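Local coordinates for outer membrane protein OMP121 (PDB 5FQ8) that probably acts as a TonB-dependent receptor of the Bacteroides outer membrane, importing a nutrient ligand through a plugged beta barrel, at residues V91-G96 against D673-S678; L694-N699 against K730-P735. All blocks are in the same frame, centred on the assembly; numbering follows the deposited sequence.

Contact 1 sets a loop of the plug, 91-96, against strand 661-680 of the barrel, and contact 2 pairs the open ends of the neighbouring hairpin, strands 697-712 and 716-731, so that plug fitting and wall pairing occur side by side. Their centres are about 9 Å apart. The backbone O of Gln675 and N of Leu694, 2.9 Å apart, probably form a hydrogen bond between strand 661-680 and the residues that lead into strand 697-712, while Asn699 ND2 reaches the plug at Val91 O over 3.1 Å, again a probable hydrogen bond. Both contacts lie away from the calcium, magnesium and lipid sites.

Contact 1 (V91-G96 against D673-S678); sequences VSSLSG and DKQIFS
The ring of Phe677 has Leu94 CB over one face, 4.2 Å above its plane and offset toward the rim, and Ser95 CB at its edge, in plane and 3.4 Å from Phe677 CE1. With CG anti to the backbone N (chi1 173°), the ring lies against Leu94 and Ser95, and Ser95 is itself tied down, its OG donating to Leu94 O on a lone pair in the carbonyl plane. The second flat group, the amide of Gln675, approaches along a chain extended beyond CG. Its NE2 donates to Ser92 O over 2.8 Å, a bent bond with 134° at the hydrogen, and the acceptor lies 31° out of the amide plane. This single bent bond ties the amide to a main-chain carbonyl of a segment with no regular structure; the exact placement of the amide is approximate. Segment 91-96 belongs to the plug and runs between strands 84-88 and 101-103, with Asn98 hydrogen-bonded to Ser93 N. Across from it, 673-678 lies on strand 661-680 of the barrel, flanked by 643-656 and 697-712; from the latter, Ile697 touches both Leu94 and Gln675.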
ATOM      1  N   VAL B  91      -0.204 -36.267  13.178  1.00 27.64           N
ATOM      2  CA  VAL B  91       0.409 -34.960  13.367  1.00 26.43           C
ATOM      3  C   VAL B  91       1.464 -35.063  14.455  1.00 26.80           C
ATOM      4  O   VAL B  91       1.170 -35.468  15.577  1.00 27.09           O
ATOM      5  CB  VAL B  91      -0.648 -33.911  13.729  1.00 26.07           C
ATOM      6  CG1 VAL B  91       0.002 -32.675  14.233  1.00 25.91           C
ATOM      7  CG2 VAL B  91      -1.512 -33.600  12.544  1.00 25.70           C
ATOM      8  N   SER B  92       2.697 -34.712  14.130  1.00 26.82           N
ATOM      9  CA  SER B  92       3.712 -34.582  15.156  1.00 27.15           C
ATOM     10  C   SER B  92       3.987 -33.137  15.510  1.00 38.25           C
ATOM     11  O   SER B  92       4.266 -32.829  16.670  1.00 30.54           O
ATOM     12  CB  SER B  92       5.009 -35.231  14.701  1.00 27.47           C
ATOM     13  OG  SER B  92       4.776 -36.566  14.319  1.00 29.02           O
ATOM     14  N   SER B  93       3.911 -32.244  14.532  1.00 32.49           N
ATOM     15  CA  SER B  93       4.237 -30.839  14.730  1.00 26.19           C
ATOM     16  C   SER B  93       2.987 -30.129  15.223  1.00 26.18           C
ATOM     17  O   SER B  93       1.965 -30.110  14.531  1.00 25.62           O
ATOM     18  CB  SER B  93       4.753 -30.235  13.423  1.00 29.54           C
ATOM     19  OG  SER B  93       5.366 -28.970  13.609  1.00 25.78           O
ATOM     20  N   LEU B  94       3.048 -29.569  16.430  1.00 26.05           N
ATOM     21  CA  LEU B  94       1.841 -28.961  16.965  1.00 25.85           C
ATOM     22  C   LEU B  94       1.513 -27.677  16.239  1.00 32.24           C
ATOM     23  O   LEU B  94       0.349 -27.300  16.152  1.00 35.71           O
ATOM     24  CB  LEU B  94       1.980 -28.711  18.451  1.00 26.16           C
ATOM     25  CG  LEU B  94       0.694 -28.977  19.198  1.00 34.94           C
ATOM     26  CD1 LEU B  94       0.220 -30.343  18.821  1.00 26.36           C
ATOM     27  CD2 LEU B  94       0.975 -28.906  20.671  1.00 34.67           C
ATOM     28  N   SER B  95       2.514 -26.990  15.727  1.00 25.30           N
ATOM     29  CA  SER B  95       2.274 -25.986  14.715  1.00 54.99           C
ATOM     30  C   SER B  95       3.561 -25.715  13.993  1.00 48.43           C
ATOM     31  O   SER B  95       4.568 -25.366  14.615  1.00 25.14           O
ATOM     32  CB  SER B  95       1.718 -24.706  15.305  1.00 53.50           C
ATOM     33  OG  SER B  95       0.308 -24.755  15.305  1.00 60.22           O
ATOM     34  N   GLY B  96       3.545 -25.958  12.688  1.00 37.37           N
ATOM     35  CA  GLY B  96       2.424 -26.607  12.024  1.00 34.08           C
ATOM     36  C   GLY B  96       2.839 -27.201  10.686  1.00 36.48           C
ATOM     37  O   GLY B  96       2.222 -26.961   9.651  1.00 27.47           O
ATOM     38  N   ASP B 673       9.568 -35.349  20.476  1.00 29.88           N
ATOM     39  CA  ASP B 673       9.870 -34.690  21.738  1.00 30.12           C
ATOM     40  C   ASP B 673      10.576 -33.360  21.512  1.00 29.85           C
ATOM     41  O   ASP B 673      11.190 -33.127  20.474  1.00 33.95           O
ATOM     42  CB  ASP B 673      10.748 -35.573  22.623  1.00 30.88           C
ATOM     43  CG  ASP B 673      10.636 -35.215  24.080  1.00 31.21           C
ATOM     44  OD1 ASP B 673       9.606 -34.647  24.469  1.00 30.91           O
ATOM     45  OD2 ASP B 673      11.570 -35.504  24.843  1.00 31.81           O
ATOM     46  N   LYS B 674      10.494 -32.498  22.514  1.00 29.90           N
ATOM     47  CA  LYS B 674      11.185 -31.211  22.547  1.00 29.76           C
ATOM     48  C   LYS B 674      10.916 -30.362  21.309  1.00 29.11           C
ATOM     49  O   LYS B 674      11.745 -29.545  20.924  1.00 29.82           O
ATOM     50  CB  LYS B 674      12.695 -31.386  22.734  1.00 30.28           C
ATOM     51  CG  LYS B 674      13.111 -32.343  23.830  1.00 35.19           C
ATOM     52  CD  LYS B 674      12.477 -32.009  25.161  1.00 43.34           C
ATOM     53  CE  LYS B 674      13.241 -32.645  26.322  1.00 49.25           C
ATOM     54  NZ  LYS B 674      13.809 -33.973  25.960  1.00 51.35           N
ATOM     55  N   GLN B 675       9.768 -30.529  20.672  1.00 28.68           N
ATOM     56  CA  GLN B 675       9.429 -29.682  19.540  1.00 28.09           C
ATOM     57  C   GLN B 675       9.257 -28.239  19.994  1.00 40.73           C
ATOM     58  O   GLN B 675       8.494 -27.954  20.919  1.00 40.11           O
ATOM     59  CB  GLN B 675       8.163 -30.220  18.879  1.00 27.75           C
ATOM     60  CG  GLN B 675       7.092 -29.228  18.535  1.00 27.21           C
ATOM     61  CD  GLN B 675       5.787 -29.915  18.229  1.00 27.02           C
ATOM     62  OE1 GLN B 675       4.831 -29.300  17.793  1.00 26.60           O
ATOM     63  NE2 GLN B 675       5.752 -31.208  18.449  1.00 37.54           N
ATOM     64  N   ILE B 676       9.985 -27.329  19.352  1.00 38.29           N
ATOM     65  CA  ILE B 676       9.907 -25.915  19.700  1.00 27.49           C
ATOM     66  C   ILE B 676       8.597 -25.331  19.200  1.00 26.95           C
ATOM     67  O   ILE B 676       8.246 -25.463  18.028  1.00 26.61           O
ATOM     68  CB  ILE B 676      11.096 -25.145  19.118  1.00 27.51           C
ATOM     69  CG1 ILE B 676      12.385 -25.511  19.824  1.00 28.10           C
ATOM     70  CG2 ILE B 676      10.877 -23.698  19.285  1.00 27.27           C
ATOM     71  CD1 ILE B 676      13.235 -26.435  19.057  1.00 28.31           C
ATOM     72  N   PHE B 677       7.891 -24.639  20.079  1.00 26.90           N
ATOM     73  CA  PHE B 677       6.541 -24.205  19.781  1.00 26.47           C
ATOM     74  C   PHE B 677       6.240 -22.967  20.604  1.00 26.45           C
ATOM     75  O   PHE B 677       6.721 -22.838  21.729  1.00 29.40           O
ATOM     76  CB  PHE B 677       5.556 -25.339  20.089  1.00 26.96           C
ATOM     77  CG  PHE B 677       4.126 -24.950  19.988  1.00 26.19           C
ATOM     78  CD1 PHE B 677       3.524 -24.801  18.769  1.00 26.60           C
ATOM     79  CD2 PHE B 677       3.377 -24.769  21.117  1.00 27.31           C
ATOM     80  CE1 PHE B 677       2.212 -24.460  18.669  1.00 25.68           C
ATOM     81  CE2 PHE B 677       2.059 -24.420  21.028  1.00 26.05           C
ATOM     82  CZ  PHE B 677       1.470 -24.268  19.789  1.00 26.18           C
ATOM     83  N   SER B 678       5.466 -22.050  20.030  1.00 27.34           N
ATOM     84  CA  SER B 678       5.070 -20.830  20.736  1.00 25.99           C
ATOM     85  C   SER B 678       3.886 -21.169  21.618  1.00 26.07           C
ATOM     86  O   SER B 678       2.729 -21.046  21.222  1.00 27.85           O
ATOM     87  CB  SER B 678       4.746 -19.721  19.751  1.00 25.57           C
ATOM     88  OG  SER B 678       5.934 -19.133  19.247  1.00 25.61           O
TER

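Contact 2 (L694-N699 against K730-P735); sequences LGKIRN and KVISLP
Arg698 and Lys730 lie side by side and point the same way, the guanidinium of the arginine lying along the aliphatic part of the lysine. In both, CG is anti to the backbone N (chi1 -170° and -175°), but the arginine bends at chi3 while the lysine stays extended, bringing Arg698 NH2 to 3.4 Å from Lys730 CD. The guanidinium meets this methylene obliquely, and CD1 of Ile732 approaches it in the same manner near NH1. Arg698 NH2 and Lys730 NZ are 4.3 Å apart, a proximity of like charges that is probably somewhat unfavourable. Ile732 also lays its CB against Lys696 CB, whose extended chain leads away from the contact.

Beneath these side chains runs an antiparallel beta hairpin, strands 697-712 and 716-731, of the barrel wall characteristic of TonB-dependent receptors. Arg698 and Lys730 form a hydrogen-bonded pair at its open end, with Arg698 N to Lys730 O at 2.8 Å and Lys730 N to Arg698 O at 2.9 Å. Ile697 and Val731 make the adjoining non-hydrogen-bonded pair, and beyond it Ile732 N donates to Lys696 O at 2.6 Å, nearly in line with the carbonyl.

On the other face, Ile697 and Val731 also run side by side, Ile697 CD1 resting against both valine methyls, 3.5 Å from Val731 CG2; Val761 touches both residues. Past the strand ends, Leu694 and Leu734 point the same way, and Leu694 CD1 lies 3.6 Å from Leu734 CD2, whereas Pro735 crosses Leu694 at about a right angle, Pro735 CD being 3.9 Å from Leu694 CD2.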
ATOM      1  N   LEU B 694       8.422 -28.558  23.746  1.00 29.89           N
ATOM      2  CA  LEU B 694       7.228 -29.213  24.249  1.00 29.44           C
ATOM      3  C   LEU B 694       7.545 -30.608  24.770  1.00 29.96           C
ATOM      4  O   LEU B 694       8.693 -31.053  24.820  1.00 30.65           O
ATOM      5  CB  LEU B 694       6.161 -29.304  23.168  1.00 28.63           C
ATOM      6  CG  LEU B 694       5.523 -28.036  22.641  1.00 27.97           C
ATOM      7  CD1 LEU B 694       4.291 -28.375  21.859  1.00 29.83           C
ATOM      8  CD2 LEU B 694       5.184 -27.115  23.766  1.00 28.92           C
ATOM      9  N   GLY B 695       6.502 -31.303  25.169  1.00 29.98           N
ATOM     10  CA  GLY B 695       6.612 -32.701  25.511  1.00 32.03           C
ATOM     11  C   GLY B 695       6.505 -33.588  24.288  1.00 33.52           C
ATOM     12  O   GLY B 695       6.676 -33.156  23.148  1.00 33.56           O
ATOM     13  N   LYS B 696       6.208 -34.852  24.542  1.00 33.33           N
ATOM     14  CA  LYS B 696       6.088 -35.849  23.492  1.00 32.31           C
ATOM     15  C   LYS B 696       4.699 -35.829  22.876  1.00 32.40           C
ATOM     16  O   LYS B 696       3.692 -35.866  23.583  1.00 39.11           O
ATOM     17  CB  LYS B 696       6.385 -37.237  24.052  1.00 30.84           C
ATOM     18  CG  LYS B 696       7.787 -37.393  24.581  1.00 31.37           C
ATOM     19  CD  LYS B 696       7.968 -38.667  25.369  1.00 32.12           C
ATOM     20  CE  LYS B 696       9.364 -38.729  25.886  1.00 32.67           C
ATOM     21  NZ  LYS B 696       9.722 -40.058  26.368  1.00 33.41           N
ATOM     22  N   ILE B 697       4.657 -35.762  21.563  1.00 29.25           N
ATOM     23  CA  ILE B 697       3.457 -36.041  20.798  1.00 28.90           C
ATOM     24  C   ILE B 697       3.603 -37.443  20.229  1.00 29.20           C
ATOM     25  O   ILE B 697       4.517 -37.709  19.443  1.00 29.24           O
ATOM     26  CB  ILE B 697       3.250 -35.009  19.686  1.00 28.25           C
ATOM     27  CG1 ILE B 697       3.368 -33.611  20.257  1.00 28.02           C
ATOM     28  CG2 ILE B 697       1.889 -35.186  19.051  1.00 27.92           C
ATOM     29  CD1 ILE B 697       2.106 -33.147  20.836  1.00 27.86           C
ATOM     30  N   ARG B 698       2.726 -38.342  20.642  1.00 29.47           N
ATOM     31  CA  ARG B 698       2.857 -39.751  20.326  1.00 29.89           C
ATOM     32  C   ARG B 698       1.867 -40.147  19.246  1.00 29.58           C
ATOM     33  O   ARG B 698       0.698 -39.757  19.291  1.00 29.28           O
ATOM     34  CB  ARG B 698       2.648 -40.606  21.572  1.00 30.52           C
ATOM     35  CG  ARG B 698       3.010 -42.047  21.385  1.00 31.07           C
ATOM     36  CD  ARG B 698       2.896 -42.792  22.670  1.00 31.74           C
ATOM     37  NE  ARG B 698       1.508 -42.902  23.070  1.00 31.69           N
ATOM     38  CZ  ARG B 698       1.115 -43.326  24.260  1.00 32.19           C
ATOM     39  NH1 ARG B 698       2.010 -43.669  25.170  1.00 32.78           N
ATOM     40  NH2 ARG B 698      -0.174 -43.405  24.534  1.00 34.93           N
ATOM     41  N   ASN B 699       2.354 -40.901  18.264  1.00 29.67           N
ATOM     42  CA  ASN B 699       1.518 -41.522  17.242  1.00 29.53           C
ATOM     43  C   ASN B 699       1.862 -43.005  17.194  1.00 30.14           C
ATOM     44  O   ASN B 699       2.996 -43.375  16.890  1.00 30.39           O
ATOM     45  CB  ASN B 699       1.719 -40.866  15.877  1.00 29.01           C
ATOM     46  CG  ASN B 699       1.087 -39.502  15.795  1.00 32.43           C
ATOM     47  OD1 ASN B 699      -0.114 -39.368  15.594  1.00 28.17           O
ATOM     48  ND2 ASN B 699       1.901 -38.474  15.950  1.00 40.92           N
ATOM     49  N   LYS B 730      -1.687 -39.061  20.750  1.00 29.15           N
ATOM     50  CA  LYS B 730      -1.740 -38.575  22.127  1.00 31.76           C
ATOM     51  C   LYS B 730      -0.587 -37.623  22.386  1.00 31.26           C
ATOM     52  O   LYS B 730       0.562 -38.058  22.450  1.00 29.59           O
ATOM     53  CB  LYS B 730      -1.709 -39.733  23.106  1.00 34.29           C
ATOM     54  CG  LYS B 730      -1.882 -39.333  24.561  1.00 30.41           C
ATOM     55  CD  LYS B 730      -1.624 -40.514  25.484  1.00 31.18           C
ATOM     56  CE  LYS B 730      -2.394 -40.404  26.782  1.00 31.53           C
ATOM     57  NZ  LYS B 730      -1.878 -41.307  27.819  1.00 32.31           N
ATOM     58  N   VAL B 731      -0.902 -36.336  22.540  1.00 33.48           N
ATOM     59  CA  VAL B 731      -0.010 -35.435  23.248  1.00 28.93           C
ATOM     60  C   VAL B 731       0.264 -36.034  24.603  1.00 29.59           C
ATOM     61  O   VAL B 731      -0.666 -36.464  25.282  1.00 38.60           O
ATOM     62  CB  VAL B 731      -0.654 -34.047  23.377  1.00 28.49           C
ATOM     63  CG1 VAL B 731       0.333 -33.051  23.950  1.00 28.52           C
ATOM     64  CG2 VAL B 731      -1.180 -33.578  22.054  1.00 27.89           C
ATOM     65  N   ILE B 732       1.523 -36.110  25.004  1.00 29.93           N
ATOM     66  CA  ILE B 732       1.853 -36.748  26.273  1.00 30.63           C
ATOM     67  C   ILE B 732       1.971 -35.732  27.396  1.00 30.74           C
ATOM     68  O   ILE B 732       1.409 -35.918  28.472  1.00 31.13           O
ATOM     69  CB  ILE B 732       3.125 -37.609  26.140  1.00 31.06           C
ATOM     70  CG1 ILE B 732       2.760 -38.960  25.536  1.00 31.25           C
ATOM     71  CG2 ILE B 732       3.751 -37.824  27.490  1.00 31.75           C
ATOM     72  CD1 ILE B 732       3.838 -39.998  25.687  1.00 31.86           C
ATOM     73  N   SER B 733       2.691 -34.643  27.168  1.00 48.85           N
ATOM     74  CA  SER B 733       2.727 -33.564  28.140  1.00 35.89           C
ATOM     75  C   SER B 733       2.945 -32.254  27.413  1.00 35.04           C
ATOM     76  O   SER B 733       3.599 -32.206  26.373  1.00 30.03           O
ATOM     77  CB  SER B 733       3.821 -33.771  29.185  1.00 38.58           C
ATOM     78  OG  SER B 733       5.090 -33.853  28.570  1.00 37.10           O
ATOM     79  N   LEU B 734       2.348 -31.202  27.949  1.00 32.45           N
ATOM     80  CA  LEU B 734       2.650 -29.842  27.582  1.00 29.32           C
ATOM     81  C   LEU B 734       3.151 -29.141  28.830  1.00 29.72           C
ATOM     82  O   LEU B 734       2.522 -29.276  29.886  1.00 33.70           O
ATOM     83  CB  LEU B 734       1.421 -29.136  27.028  1.00 28.77           C
ATOM     84  CG  LEU B 734       1.045 -29.554  25.613  1.00 28.31           C
ATOM     85  CD1 LEU B 734      -0.252 -28.945  25.237  1.00 27.87           C
ATOM     86  CD2 LEU B 734       2.114 -29.126  24.640  1.00 28.04           C
ATOM     87  N   PRO B 735       4.276 -28.418  28.765  1.00 29.73           N
ATOM     88  CA  PRO B 735       4.887 -27.847  29.971  1.00 31.33           C
ATOM     89  C   PRO B 735       3.919 -27.314  31.017  1.00 30.35           C
ATOM     90  O   PRO B 735       3.146 -26.387  30.762  1.00 29.93           O
ATOM     91  CB  PRO B 735       5.756 -26.732  29.393  1.00 31.02           C
ATOM     92  CG  PRO B 735       6.208 -27.288  28.127  1.00 29.62           C
ATOM     93  CD  PRO B 735       5.070 -28.107  27.576  1.00 29.36           C
TER